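PDB 6SJ9: proteasome accessory factor B/C (PafBC) from Paenarthrobacter aurescens, which regulates transcription in the bacterial DNA damage response, probably binding DNA through winged helix-turn-helix domains joined to WYL domains. Local coordinates for residues A[148-153]-A[404-409]; A[173-178]-A[211-216]; A[186-191]-A[231-236]; A[204-209]-A[237-242]. One frame throughout, in Å; residues are numbered along the deposited sequence.

Going from the N terminus, the chain first meets helix 147-159, where contact 1 begins. That contact closes the longest loop, ending at strand 404-407, and it joins the first WYL domain to the PafC helix-turn-helix domain. The other three are nested inside this loop. Contact 2 runs from the start of strand 175-188 to the loop before strand 217-218. Contact 3 ties the end of the same strand to helix 232-237. Contact 4 ties strand 203-208 to the loop after that helix, on the way to strand 245-252. Contacts 2, 3 and 4 cross one another, since their segments alternate along the chain. All four reach one antiparallel sheet.

Contact 1: residues A[148-153]-A[404-409]; sequences QAFDDV and IQWEND
Trp-406 sets its CG anti to the backbone N (chi1 -173°), which carries the indole out toward helix 147-159. Phe-150 meets it from that helix with a chi1 of -141°, well off the usual staggered positions. The two rings form a T-shaped, edge-to-face pair. Phe-150 gives the edge and the six-membered ring of Trp-406 gives the face. The ring centroids lie 5.0 Å apart and the planes are turned by 72°. The touching edge of Phe-150 is its CE1-CZ side. CE1 sits over one face of the indole, toward the rim, 3.5 Å from Trp-406 CZ3. Phe-150 CZ comes within 3.6 Å of Trp-406 CE3. A second edge-to-face partner of Phe-150 is Trp-192, and Phe-150 also packs on Cys-390. Trp-406 packs further along the same helix on Val-154 and Met-157. Its backbone is hydrogen-bonded to that of Leu-185, so strand 404-407 extends the sheet of the first WYL domain. Strands 404-407 and 410-413 form a hairpin of the PafC helix-turn-helix domain, consistent with the wing of a winged helix. The interface between the two domains is therefore aromatic and buried here. C-H groups of Phe-150 point at the electron-rich indole face, a weakly polar attraction that depends on ring orientation, and no charge is involved between these two side chains.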
loop_
_atom_site.group_PDB
_atom_site.type_symbol
_atom_site.label_atom_id
_atom_site.label_comp_id
_atom_site.label_asym_id
_atom_site.label_seq_id
_atom_site.Cartn_x
_atom_site.Cartn_y
_atom_site.Cartn_z
ATOM N N GLN A 148 10.239 -1.114 13.986
ATOM C CA GLN A 148 11.111 -0.892 15.139
ATOM C C GLN A 148 12.599 -1.026 14.757
ATOM O O GLN A 148 13.421 -0.179 15.115
ATOM C CB GLN A 148 10.760 -1.869 16.272
ATOM C CG GLN A 148 11.553 -1.511 17.528
ATOM C CD GLN A 148 11.138 -0.134 18.069
ATOM O OE1 GLN A 148 9.937 0.154 18.221
ATOM N NE2 GLN A 148 12.122 0.746 18.301
ATOM N N ALA A 149 12.948 -2.075 14.017
ATOM C CA ALA A 149 14.332 -2.278 13.582
ATOM C C ALA A 149 14.784 -1.139 12.694
ATOM O O ALA A 149 15.936 -0.660 12.778
ATOM C CB ALA A 149 14.461 -3.609 12.839
ATOM N N PHE A 150 13.872 -0.666 11.857
ATOM C CA PHE A 150 14.165 0.510 11.068
ATOM C C PHE A 150 14.419 1.704 11.959
ATOM O O PHE A 150 15.369 2.467 11.723
ATOM C CB PHE A 150 13.020 0.812 10.116
ATOM C CG PHE A 150 13.475 1.281 8.794
ATOM C CD1 PHE A 150 13.692 2.608 8.573
ATOM C CD2 PHE A 150 13.680 0.371 7.767
ATOM C CE1 PHE A 150 14.142 3.043 7.346
ATOM C CE2 PHE A 150 14.115 0.778 6.522
ATOM C CZ PHE A 150 14.352 2.130 6.320
ATOM N N ASP A 151 13.489 1.969 12.906
ATOM C CA ASP A 151 13.682 3.092 13.812
ATOM C C ASP A 151 15.007 2.977 14.567
ATOM O O ASP A 151 15.660 3.992 14.812
ATOM C CB ASP A 151 12.541 3.229 14.817
ATOM C CG ASP A 151 11.178 3.648 14.160
ATOM O OD1 ASP A 151 11.127 4.067 12.974
ATOM O OD2 ASP A 151 10.143 3.590 14.876
ATOM N N ASP A 152 15.415 1.757 14.930
ATOM C CA ASP A 152 16.603 1.604 15.776
ATOM C C ASP A 152 17.883 1.870 14.998
ATOM O O ASP A 152 18.768 2.592 15.480
ATOM C CB ASP A 152 16.638 0.211 16.400
ATOM C CG ASP A 152 15.591 0.053 17.451
ATOM O OD1 ASP A 152 15.247 1.054 18.152
ATOM O OD2 ASP A 152 15.169 -1.090 17.633
ATOM N N VAL A 153 17.956 1.373 13.758
ATOM C CA VAL A 153 19.120 1.660 12.918
ATOM C C VAL A 153 19.204 3.150 12.627
ATOM O O VAL A 153 20.272 3.750 12.723
ATOM C CB VAL A 153 19.074 0.829 11.621
ATOM C CG1 VAL A 153 20.173 1.318 10.637
ATOM C CG2 VAL A 153 19.375 -0.621 11.969
ATOM N N ILE A 404 16.696 1.683 -3.251
ATOM C CA ILE A 404 16.657 2.677 -2.183
ATOM C C ILE A 404 17.917 2.553 -1.323
ATOM O O ILE A 404 18.301 1.433 -0.940
ATOM C CB ILE A 404 15.400 2.494 -1.320
ATOM C CG1 ILE A 404 14.182 2.651 -2.234
ATOM C CG2 ILE A 404 15.371 3.567 -0.234
ATOM C CD1 ILE A 404 12.920 2.101 -1.701
ATOM N N GLN A 405 18.571 3.702 -1.068
ATOM C CA GLN A 405 19.655 3.862 -0.095
ATOM C C GLN A 405 19.196 4.858 0.984
ATOM O O GLN A 405 18.729 5.965 0.674
ATOM C CB GLN A 405 20.958 4.429 -0.679
ATOM C CG GLN A 405 21.724 3.535 -1.613
ATOM C CD GLN A 405 20.967 3.289 -2.917
ATOM O OE1 GLN A 405 20.939 2.181 -3.397
ATOM N NE2 GLN A 405 20.361 4.334 -3.494
ATOM N N TRP A 406 19.427 4.510 2.232
ATOM C CA TRP A 406 19.083 5.384 3.356
ATOM C C TRP A 406 20.276 5.433 4.294
ATOM O O TRP A 406 20.474 4.511 5.091
ATOM C CB TRP A 406 17.858 4.870 4.064
ATOM C CG TRP A 406 17.316 5.768 5.113
ATOM C CD1 TRP A 406 18.018 6.563 6.000
ATOM C CD2 TRP A 406 15.930 5.950 5.424
ATOM N NE1 TRP A 406 17.144 7.228 6.828
ATOM C CE2 TRP A 406 15.862 6.859 6.523
ATOM C CE3 TRP A 406 14.743 5.452 4.880
ATOM C CZ2 TRP A 406 14.658 7.281 7.069
ATOM C CZ3 TRP A 406 13.520 5.862 5.452
ATOM C CH2 TRP A 406 13.497 6.782 6.514
ATOM N N GLU A 407 21.070 6.499 4.186
ATOM C CA GLU A 407 22.181 6.777 5.102
ATOM C C GLU A 407 21.744 7.768 6.178
ATOM O O GLU A 407 20.590 8.199 6.218
ATOM C CB GLU A 407 23.359 7.345 4.330
ATOM C CG GLU A 407 23.847 6.496 3.223
ATOM C CD GLU A 407 24.959 7.180 2.417
ATOM O OE1 GLU A 407 25.635 8.119 2.902
ATOM O OE2 GLU A 407 25.187 6.726 1.306
ATOM N N ASN A 408 22.672 8.128 7.074
ATOM C CA ASN A 408 22.361 9.077 8.155
ATOM C C ASN A 408 21.837 10.378 7.576
ATOM O O ASN A 408 22.564 11.088 6.887
ATOM C CB ASN A 408 23.600 9.375 9.030
ATOM C CG ASN A 408 23.211 10.128 10.332
ATOM O OD1 ASN A 408 22.137 9.886 10.870
ATOM N ND2 ASN A 408 24.076 11.011 10.824
ATOM N N ASP A 409 20.591 10.713 7.864
ATOM C CA ASP A 409 20.054 11.998 7.388
ATOM C C ASP A 409 19.976 12.091 5.840
ATOM O O ASP A 409 19.900 13.197 5.281
ATOM C CB ASP A 409 20.865 13.209 7.930
ATOM C CG ASP A 409 20.111 14.581 7.746
ATOM O OD1 ASP A 409 18.986 14.704 8.279
ATOM O OD2 ASP A 409 20.608 15.511 7.069
#

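Contact 2: residues A[173-178]-A[211-216]; sequences GREEVR and RMTTAI
Glu-175 and Thr-213 reach for each other from opposite directions at the surface of the first WYL domain. The CB of Glu-175 is directed toward the segment 211-216. From there the chain runs extended, with CG anti to the backbone N (chi1 167°) and CD anti to CA. CG lies 3.9 Å from the methyl CG2 of Thr-213. CD passes nearer, 3.7 Å from the same CG2. At the tip the two oxygens behave differently. OE1 stays loosely beside the methyl, while OE2 accepts a hydrogen bond of 2.7 Å from Thr-213 OG1. The hydroxyl comes from above the carboxylate plane, 62° out of it. The methyl of Thr-214 is a more distant neighbour of OE2, at 4.4 Å. Backbone hydrogen bonds join both segments to strand 163-168: Glu-176 pairs with Tyr-167, and Thr-213 with Gly-166. The Glu-175 to Thr-213 bond thus links two segments that both pair with that strand. A valine in place of Thr-213 would probably keep the methyl packing but leave Glu-175 OE2 without its donor and the carboxylate freer to turn. The bond is short and probably strengthened by the carboxylate's charge; Glu-175 is exposed and Thr-213 partly so.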
loop_
_atom_site.group_PDB
_atom_site.type_symbol
_atom_site.label_atom_id
_atom_site.label_comp_id
_atom_site.label_asym_id
_atom_site.label_seq_id
_atom_site.Cartn_x
_atom_site.Cartn_y
_atom_site.Cartn_z
ATOM N N GLY A 173 24.476 -21.125 9.544
ATOM C CA GLY A 173 25.081 -21.864 10.625
ATOM C C GLY A 173 24.521 -21.412 11.949
ATOM O O GLY A 173 23.298 -21.357 12.110
ATOM N N ARG A 174 25.382 -21.041 12.890
ATOM C CA ARG A 174 24.886 -20.666 14.204
ATOM C C ARG A 174 24.290 -19.260 14.223
ATOM O O ARG A 174 24.665 -18.383 13.440
ATOM C CB ARG A 174 26.015 -20.750 15.239
ATOM C CG ARG A 174 27.068 -19.628 15.174
ATOM C CD ARG A 174 27.929 -19.617 13.904
ATOM N NE ARG A 174 29.221 -18.966 14.133
ATOM C CZ ARG A 174 30.118 -18.701 13.184
ATOM N NH1 ARG A 174 29.870 -19.035 11.923
ATOM N NH2 ARG A 174 31.261 -18.098 13.494
ATOM N N GLU A 175 23.329 -19.067 15.126
ATOM C CA GLU A 175 22.859 -17.734 15.458
ATOM C C GLU A 175 23.986 -17.035 16.197
ATOM O O GLU A 175 24.570 -17.590 17.129
ATOM C CB GLU A 175 21.586 -17.778 16.295
ATOM C CG GLU A 175 21.230 -16.442 16.929
ATOM C CD GLU A 175 19.877 -16.464 17.623
ATOM O OE1 GLU A 175 19.192 -17.514 17.566
ATOM O OE2 GLU A 175 19.485 -15.424 18.201
ATOM N N GLU A 176 24.280 -15.813 15.803
ATOM C CA GLU A 176 25.484 -15.141 16.260
ATOM C C GLU A 176 25.192 -13.669 16.480
ATOM O O GLU A 176 24.495 -13.042 15.675
ATOM C CB GLU A 176 26.610 -15.326 15.235
ATOM C CG GLU A 176 27.946 -14.743 15.615
ATOM C CD GLU A 176 28.976 -14.944 14.511
ATOM O OE1 GLU A 176 28.593 -15.486 13.444
ATOM O OE2 GLU A 176 30.154 -14.550 14.699
ATOM N N VAL A 177 25.673 -13.144 17.608
ATOM C CA VAL A 177 25.491 -11.736 17.931
ATOM C C VAL A 177 26.574 -10.953 17.209
ATOM O O VAL A 177 27.766 -11.224 17.374
ATOM C CB VAL A 177 25.567 -11.510 19.452
ATOM C CG1 VAL A 177 25.471 -10.024 19.795
ATOM C CG2 VAL A 177 24.450 -12.279 20.151
ATOM N N ARG A 178 26.164 -9.963 16.424
ATOM C CA ARG A 178 27.092 -9.158 15.645
ATOM C C ARG A 178 27.165 -7.760 16.251
ATOM O O ARG A 178 26.153 -7.234 16.737
ATOM C CB ARG A 178 26.621 -9.074 14.202
ATOM C CG ARG A 178 26.271 -10.450 13.567
ATOM C CD ARG A 178 27.505 -11.345 13.516
ATOM N NE ARG A 178 28.455 -10.880 12.498
ATOM C CZ ARG A 178 28.423 -11.313 11.218
ATOM N NH1 ARG A 178 29.295 -10.875 10.292
ATOM N NH2 ARG A 178 27.508 -12.207 10.865
ATOM N N ARG A 211 17.023 -11.735 8.182
ATOM C CA ARG A 211 17.823 -12.760 8.856
ATOM C C ARG A 211 18.256 -12.382 10.278
ATOM O O ARG A 211 19.026 -13.127 10.896
ATOM C CB ARG A 211 19.034 -13.122 8.018
ATOM C CG ARG A 211 18.657 -13.590 6.563
ATOM C CD ARG A 211 19.512 -14.779 6.176
ATOM N NE ARG A 211 19.005 -16.014 6.780
ATOM C CZ ARG A 211 19.726 -17.115 7.026
ATOM N NH1 ARG A 211 21.033 -17.175 6.742
ATOM N NH2 ARG A 211 19.128 -18.170 7.576
HETATM N N MSE A 212 17.782 -11.255 10.801
HETATM C CA MSE A 212 18.049 -10.868 12.191
HETATM C C MSE A 212 17.122 -11.628 13.130
HETATM O O MSE A 212 15.903 -11.613 12.965
HETATM C CB MSE A 212 17.856 -9.361 12.384
HETATM C CG MSE A 212 18.959 -8.518 11.804
HETATM SE SE MSE A 212 18.525 -6.617 11.850
HETATM C CE MSE A 212 20.201 -5.951 11.063
ATOM N N THR A 213 17.696 -12.274 14.125
ATOM C CA THR A 213 16.881 -13.043 15.042
ATOM C C THR A 213 16.224 -12.181 16.122
ATOM O O THR A 213 15.181 -12.577 16.663
ATOM C CB THR A 213 17.753 -14.102 15.681
ATOM O OG1 THR A 213 18.713 -13.442 16.479
ATOM C CG2 THR A 213 18.520 -14.814 14.622
ATOM N N THR A 214 16.778 -10.992 16.410
ATOM C CA THR A 214 16.381 -10.166 17.545
ATOM C C THR A 214 15.913 -8.796 17.090
ATOM O O THR A 214 16.026 -8.413 15.922
ATOM C CB THR A 214 17.539 -9.935 18.503
ATOM O OG1 THR A 214 18.350 -8.895 17.957
ATOM C CG2 THR A 214 18.385 -11.173 18.642
ATOM N N ALA A 215 15.429 -8.029 18.055
ATOM C CA ALA A 215 15.412 -6.598 17.871
ATOM C C ALA A 215 16.843 -6.069 17.985
ATOM O O ALA A 215 17.761 -6.735 18.473
ATOM C CB ALA A 215 14.479 -5.923 18.886
ATOM N N ILE A 216 17.039 -4.883 17.456
ATOM C CA ILE A 216 18.350 -4.262 17.475
ATOM C C ILE A 216 18.520 -3.561 18.810
ATOM O O ILE A 216 17.688 -2.742 19.194
ATOM C CB ILE A 216 18.450 -3.286 16.296
ATOM C CG1 ILE A 216 18.361 -4.118 14.994
ATOM C CG2 ILE A 216 19.655 -2.369 16.427
ATOM C CD1 ILE A 216 18.276 -3.341 13.785
#

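Contact 3: residues A[186-191]-A[231-236]; sequences GSRFGQ and NARAEL
Leu-236 and Gly-186 make the tight part of this contact. Leu-236 CD2 rests 3.6 Å from Gly-186 CA, and a CB on the glycine would collide with that methyl. Leu-236 also lies against Arg-188. Its CB sits over one face of the guanidinium, toward the rim, 3.3 Å from Arg-188 NE. Arg-188 CD is equally close to the carbonyl, 3.3 Å from Leu-236 O. The arginine chain bends at chi2 (143°), and the Arg-188 and Leu-236 side chains cross at about a right angle. Arg-188 NH1 bonds back to Ser-187 O at 2.9 Å, and NH2 forms a salt bridge with Asp-237. A leucine in place of Arg-188 would probably leave Asp-237 without its counter-charge and the Ser-187 carbonyl without this donor. The looser part is around Arg-233, whose CG meets the guanidinium edge 3.8 Å from Arg-188 NH2. The Arg-233 head is directed elsewhere, to Glu-415 O. Beyond it, Ala-234 points away on the exposed side of the helix. Strand 186-188 ends in a type I' turn, which leads into strand 191-198. The axes of helix segment 232-236 and strand segment 186-188 come within 9.5 Å, at 39° to each other. The strand itself is flanked by 191-198, through Gly-186 and Tyr-193, and by 404-407, through Ser-187 and Ile-404.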
loop_
_atom_site.group_PDB
_atom_site.type_symbol
_atom_site.label_atom_id
_atom_site.label_comp_id
_atom_site.label_asym_id
_atom_site.label_seq_id
_atom_site.Cartn_x
_atom_site.Cartn_y
_atom_site.Cartn_z
ATOM N N GLY A 186 19.386 -0.245 2.999
ATOM C CA GLY A 186 19.239 -0.289 1.558
ATOM C C GLY A 186 18.264 -1.356 1.119
ATOM O O GLY A 186 18.019 -2.342 1.825
ATOM N N SER A 187 17.675 -1.130 -0.048
ATOM C CA SER A 187 16.692 -2.033 -0.619
ATOM C C SER A 187 17.190 -2.466 -1.982
ATOM O O SER A 187 17.509 -1.622 -2.816
ATOM C CB SER A 187 15.342 -1.333 -0.771
ATOM O OG SER A 187 14.369 -2.290 -1.052
ATOM N N ARG A 188 17.372 -3.751 -2.169
ATOM C CA ARG A 188 17.548 -4.283 -3.515
ATOM C C ARG A 188 16.726 -5.546 -3.650
ATOM O O ARG A 188 16.743 -6.401 -2.759
ATOM C CB ARG A 188 18.997 -4.481 -3.932
ATOM C CG ARG A 188 19.543 -3.191 -4.501
ATOM C CD ARG A 188 20.973 -2.980 -4.116
ATOM N NE ARG A 188 21.553 -1.737 -4.637
ATOM C CZ ARG A 188 21.091 -0.498 -4.424
ATOM N NH1 ARG A 188 19.981 -0.280 -3.695
ATOM N NH2 ARG A 188 21.766 0.541 -4.928
ATOM N N PHE A 189 16.032 -5.655 -4.792
ATOM C CA PHE A 189 15.153 -6.783 -5.101
ATOM C C PHE A 189 13.973 -6.836 -4.131
ATOM O O PHE A 189 13.465 -7.915 -3.807
ATOM C CB PHE A 189 15.941 -8.094 -5.050
ATOM C CG PHE A 189 17.340 -7.973 -5.597
ATOM C CD1 PHE A 189 17.566 -7.678 -6.933
ATOM C CD2 PHE A 189 18.442 -8.131 -4.761
ATOM C CE1 PHE A 189 18.869 -7.561 -7.434
ATOM C CE2 PHE A 189 19.750 -8.010 -5.245
ATOM C CZ PHE A 189 19.961 -7.730 -6.588
ATOM N N GLY A 190 13.497 -5.661 -3.699
ATOM C CA GLY A 190 12.429 -5.567 -2.726
ATOM C C GLY A 190 12.838 -5.789 -1.274
ATOM O O GLY A 190 12.055 -5.460 -0.378
ATOM N N GLN A 191 14.060 -6.267 -1.005
ATOM C CA GLN A 191 14.472 -6.696 0.332
ATOM C C GLN A 191 15.468 -5.724 0.958
ATOM O O GLN A 191 16.371 -5.221 0.279
ATOM C CB GLN A 191 15.108 -8.097 0.255
ATOM C CG GLN A 191 14.125 -9.191 -0.185
ATOM C CD GLN A 191 12.811 -9.116 0.601
ATOM O OE1 GLN A 191 11.803 -8.585 0.108
ATOM N NE2 GLN A 191 12.822 -9.635 1.835
ATOM N N ASN A 231 30.415 4.765 0.132
ATOM C CA ASN A 231 29.350 4.833 -0.866
ATOM C C ASN A 231 28.331 3.720 -0.621
ATOM O O ASN A 231 28.626 2.540 -0.847
ATOM C CB ASN A 231 29.922 4.761 -2.279
ATOM C CG ASN A 231 28.875 5.059 -3.345
ATOM O OD1 ASN A 231 27.719 5.390 -3.036
ATOM N ND2 ASN A 231 29.285 4.969 -4.608
ATOM N N ALA A 232 27.135 4.095 -0.153
ATOM C CA ALA A 232 26.111 3.087 0.122
ATOM C C ALA A 232 25.591 2.438 -1.158
ATOM O O ALA A 232 25.363 1.222 -1.191
ATOM C CB ALA A 232 24.938 3.702 0.893
ATOM N N ARG A 233 25.426 3.226 -2.230
ATOM C CA ARG A 233 24.864 2.689 -3.467
ATOM C C ARG A 233 25.811 1.691 -4.126
ATOM O O ARG A 233 25.369 0.657 -4.642
ATOM C CB ARG A 233 24.513 3.838 -4.414
ATOM C CG ARG A 233 24.065 3.410 -5.808
ATOM C CD ARG A 233 23.872 4.630 -6.701
ATOM N NE ARG A 233 23.493 4.278 -8.063
ATOM C CZ ARG A 233 23.043 5.157 -8.954
ATOM N NH1 ARG A 233 22.913 6.437 -8.615
ATOM N NH2 ARG A 233 22.719 4.759 -10.175
ATOM N N ALA A 234 27.114 1.987 -4.128
ATOM C CA ALA A 234 28.079 1.064 -4.714
ATOM C C ALA A 234 28.208 -0.205 -3.881
ATOM O O ALA A 234 28.411 -1.295 -4.434
ATOM C CB ALA A 234 29.444 1.740 -4.854
ATOM N N GLU A 235 28.090 -0.083 -2.555
ATOM C CA GLU A 235 28.193 -1.253 -1.688
ATOM C C GLU A 235 27.028 -2.220 -1.913
ATOM O O GLU A 235 27.223 -3.443 -1.985
ATOM C CB GLU A 235 28.242 -0.798 -0.230
ATOM C CG GLU A 235 28.574 -1.899 0.711
ATOM C CD GLU A 235 29.951 -2.442 0.424
ATOM O OE1 GLU A 235 30.872 -1.622 0.180
ATOM O OE2 GLU A 235 30.108 -3.680 0.430
ATOM N N LEU A 236 25.813 -1.680 -2.052
ATOM C CA LEU A 236 24.614 -2.491 -2.217
ATOM C C LEU A 236 24.485 -3.026 -3.649
ATOM O O LEU A 236 24.066 -4.173 -3.854
ATOM C CB LEU A 236 23.383 -1.655 -1.845
ATOM C CG LEU A 236 23.089 -1.158 -0.418
ATOM C CD1 LEU A 236 22.482 0.254 -0.434
ATOM C CD2 LEU A 236 22.134 -2.110 0.291
#

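Contact 4: residues A[204-209]-A[237-242]; sequences KRVFRL and DELNEL
Val-206 and Leu-239, with Arg-208 and Leu-242, join a strand of the WYL domain's Sm-like fold to the loop that follows helix 232-237. Strand 203-208 is paired antiparallel with 191-198, for example through Phe-207 and Leu-194. The loop 237-242 runs along one side of it and leads to strand 245-252, the first strand of the sheet in the WCX domain. The contact is therefore a meeting of the sheet with the loop between helix 232-237 and strand 245-252. The apolar part is small. Val-206 CG1 touches the fork of Leu-239, lying 4.0 Å from CD1 and 4.2 Å from CD2. Val-206 has this methyl anti to its own amide nitrogen (chi1 -168°), directed at the loop. Leu-239 also packs on Tyr-193, so its side chain bridges two neighbouring strands. Charged groups lie at both ends of the strand. Lys-204 NZ pairs with Glu-235 on the helix, while Glu-238 OE1 stays 6.0 Å from that nitrogen, beyond direct contact. Arg-208 makes a salt bridge through NH1 to Asp-284, which probably helps to fix the turn of its guanidinium. The third kind of contact is a methyl over a charged plane. The chain of Arg-208 bends at chi3 (48°), and Leu-242 comes from the opposite direction. Its CD1 lies over one guanidinium face, toward the rim, 3.4 Å from Arg-208 CZ and a tight 3.1 Å from Arg-208 NH2.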
loop_
_atom_site.group_PDB
_atom_site.type_symbol
_atom_site.label_atom_id
_atom_site.label_comp_id
_atom_site.label_asym_id
_atom_site.label_seq_id
_atom_site.Cartn_x
_atom_site.Cartn_y
_atom_site.Cartn_z
ATOM N N LYS A 204 33.744 -4.342 6.500
ATOM C CA LYS A 204 32.359 -4.055 6.216
ATOM C C LYS A 204 31.598 -5.339 5.913
ATOM O O LYS A 204 32.155 -6.313 5.406
ATOM C CB LYS A 204 32.293 -3.037 5.085
ATOM C CG LYS A 204 32.270 -3.602 3.707
ATOM C CD LYS A 204 32.667 -2.532 2.706
ATOM C CE LYS A 204 33.163 -3.156 1.397
ATOM N NZ LYS A 204 33.985 -2.154 0.668
ATOM N N ARG A 205 30.301 -5.325 6.228
ATOM C CA ARG A 205 29.435 -6.486 6.051
ATOM C C ARG A 205 28.028 -5.998 5.744
ATOM O O ARG A 205 27.642 -4.880 6.108
ATOM C CB ARG A 205 29.370 -7.405 7.281
ATOM C CG ARG A 205 30.642 -8.179 7.594
ATOM C CD ARG A 205 30.743 -9.345 6.605
ATOM N NE ARG A 205 31.896 -10.210 6.828
ATOM C CZ ARG A 205 33.165 -9.823 6.676
ATOM N NH1 ARG A 205 33.437 -8.568 6.314
ATOM N NH2 ARG A 205 34.171 -10.704 6.850
ATOM N N VAL A 206 27.300 -6.825 4.999
ATOM C CA VAL A 206 25.922 -6.577 4.641
ATOM C C VAL A 206 25.048 -7.612 5.333
ATOM O O VAL A 206 25.363 -8.810 5.333
ATOM C CB VAL A 206 25.730 -6.595 3.120
ATOM C CG1 VAL A 206 24.361 -6.041 2.804
ATOM C CG2 VAL A 206 26.810 -5.780 2.452
ATOM N N PHE A 207 24.003 -7.138 5.980
ATOM C CA PHE A 207 23.080 -7.954 6.744
ATOM C C PHE A 207 21.680 -7.825 6.151
ATOM O O PHE A 207 21.167 -6.709 6.031
ATOM C CB PHE A 207 23.079 -7.462 8.196
ATOM C CG PHE A 207 24.441 -7.505 8.840
ATOM C CD1 PHE A 207 24.949 -8.694 9.367
ATOM C CD2 PHE A 207 25.238 -6.380 8.851
ATOM C CE1 PHE A 207 26.209 -8.740 9.953
ATOM C CE2 PHE A 207 26.486 -6.397 9.465
ATOM C CZ PHE A 207 26.974 -7.573 10.006
ATOM N N ARG A 208 21.040 -8.948 5.832
ATOM C CA ARG A 208 19.631 -8.917 5.455
ATOM C C ARG A 208 18.751 -8.756 6.690
ATOM O O ARG A 208 18.925 -9.472 7.668
ATOM C CB ARG A 208 19.214 -10.166 4.690
ATOM C CG ARG A 208 20.155 -10.656 3.622
ATOM C CD ARG A 208 19.555 -11.943 2.969
ATOM N NE ARG A 208 18.147 -11.692 2.647
ATOM C CZ ARG A 208 17.682 -11.303 1.462
ATOM N NH1 ARG A 208 16.372 -11.093 1.296
ATOM N NH2 ARG A 208 18.530 -11.083 0.460
ATOM N N LEU A 209 17.873 -7.758 6.691
ATOM C CA LEU A 209 17.039 -7.520 7.875
ATOM C C LEU A 209 16.218 -8.753 8.229
ATOM O O LEU A 209 16.100 -9.107 9.418
ATOM C CB LEU A 209 16.114 -6.315 7.646
ATOM C CG LEU A 209 16.487 -4.958 8.230
ATOM C CD1 LEU A 209 17.818 -4.535 7.705
ATOM C CD2 LEU A 209 15.454 -3.874 7.875
ATOM N N ASP A 237 24.881 -2.217 -4.644
ATOM C CA ASP A 237 24.929 -2.686 -6.026
ATOM C C ASP A 237 25.786 -3.936 -6.172
ATOM O O ASP A 237 25.471 -4.805 -6.990
ATOM C CB ASP A 237 25.479 -1.583 -6.948
ATOM C CG ASP A 237 24.427 -0.541 -7.359
ATOM O OD1 ASP A 237 23.244 -0.678 -6.972
ATOM O OD2 ASP A 237 24.796 0.421 -8.079
ATOM N N GLU A 238 26.853 -4.065 -5.384
ATOM C CA GLU A 238 27.643 -5.287 -5.485
ATOM C C GLU A 238 26.871 -6.517 -4.996
ATOM O O GLU A 238 27.291 -7.644 -5.252
ATOM C CB GLU A 238 28.986 -5.114 -4.765
ATOM C CG GLU A 238 29.911 -6.296 -5.014
ATOM C CD GLU A 238 31.353 -6.085 -4.585
ATOM O OE1 GLU A 238 31.698 -4.985 -4.079
ATOM O OE2 GLU A 238 32.154 -7.021 -4.840
ATOM N N LEU A 239 25.750 -6.334 -4.303
ATOM C CA LEU A 239 24.955 -7.475 -3.861
ATOM C C LEU A 239 24.464 -8.277 -5.066
ATOM O O LEU A 239 24.067 -7.720 -6.093
ATOM C CB LEU A 239 23.769 -7.007 -3.012
ATOM C CG LEU A 239 24.077 -6.685 -1.558
ATOM C CD1 LEU A 239 22.774 -6.354 -0.852
ATOM C CD2 LEU A 239 24.773 -7.886 -0.911
ATOM N N ASN A 240 24.480 -9.596 -4.912
ATOM C CA ASN A 240 23.996 -10.550 -5.902
ATOM C C ASN A 240 22.699 -11.204 -5.438
ATOM O O ASN A 240 22.577 -11.603 -4.272
ATOM C CB ASN A 240 25.063 -11.610 -6.197
ATOM C CG ASN A 240 26.211 -11.059 -7.031
ATOM O OD1 ASN A 240 25.997 -10.273 -7.960
ATOM N ND2 ASN A 240 27.437 -11.465 -6.704
ATOM N N GLU A 241 21.722 -11.265 -6.347
ATOM C CA GLU A 241 20.395 -11.772 -6.025
ATOM C C GLU A 241 20.493 -13.196 -5.492
ATOM O O GLU A 241 21.413 -13.952 -5.832
ATOM C CB GLU A 241 19.544 -11.790 -7.291
ATOM C CG GLU A 241 18.049 -11.801 -7.109
ATOM C CD GLU A 241 17.331 -11.489 -8.408
ATOM O OE1 GLU A 241 16.205 -10.948 -8.355
ATOM O OE2 GLU A 241 17.938 -11.704 -9.486
ATOM N N LEU A 242 19.559 -13.552 -4.614
ATOM C CA LEU A 242 19.530 -14.909 -4.086
ATOM C C LEU A 242 19.110 -15.931 -5.148
ATOM O O LEU A 242 18.342 -15.616 -6.065
ATOM C CB LEU A 242 18.588 -14.988 -2.890
ATOM C CG LEU A 242 19.143 -14.429 -1.584
ATOM C CD1 LEU A 242 18.003 -13.930 -0.727
ATOM C CD2 LEU A 242 19.926 -15.521 -0.871
#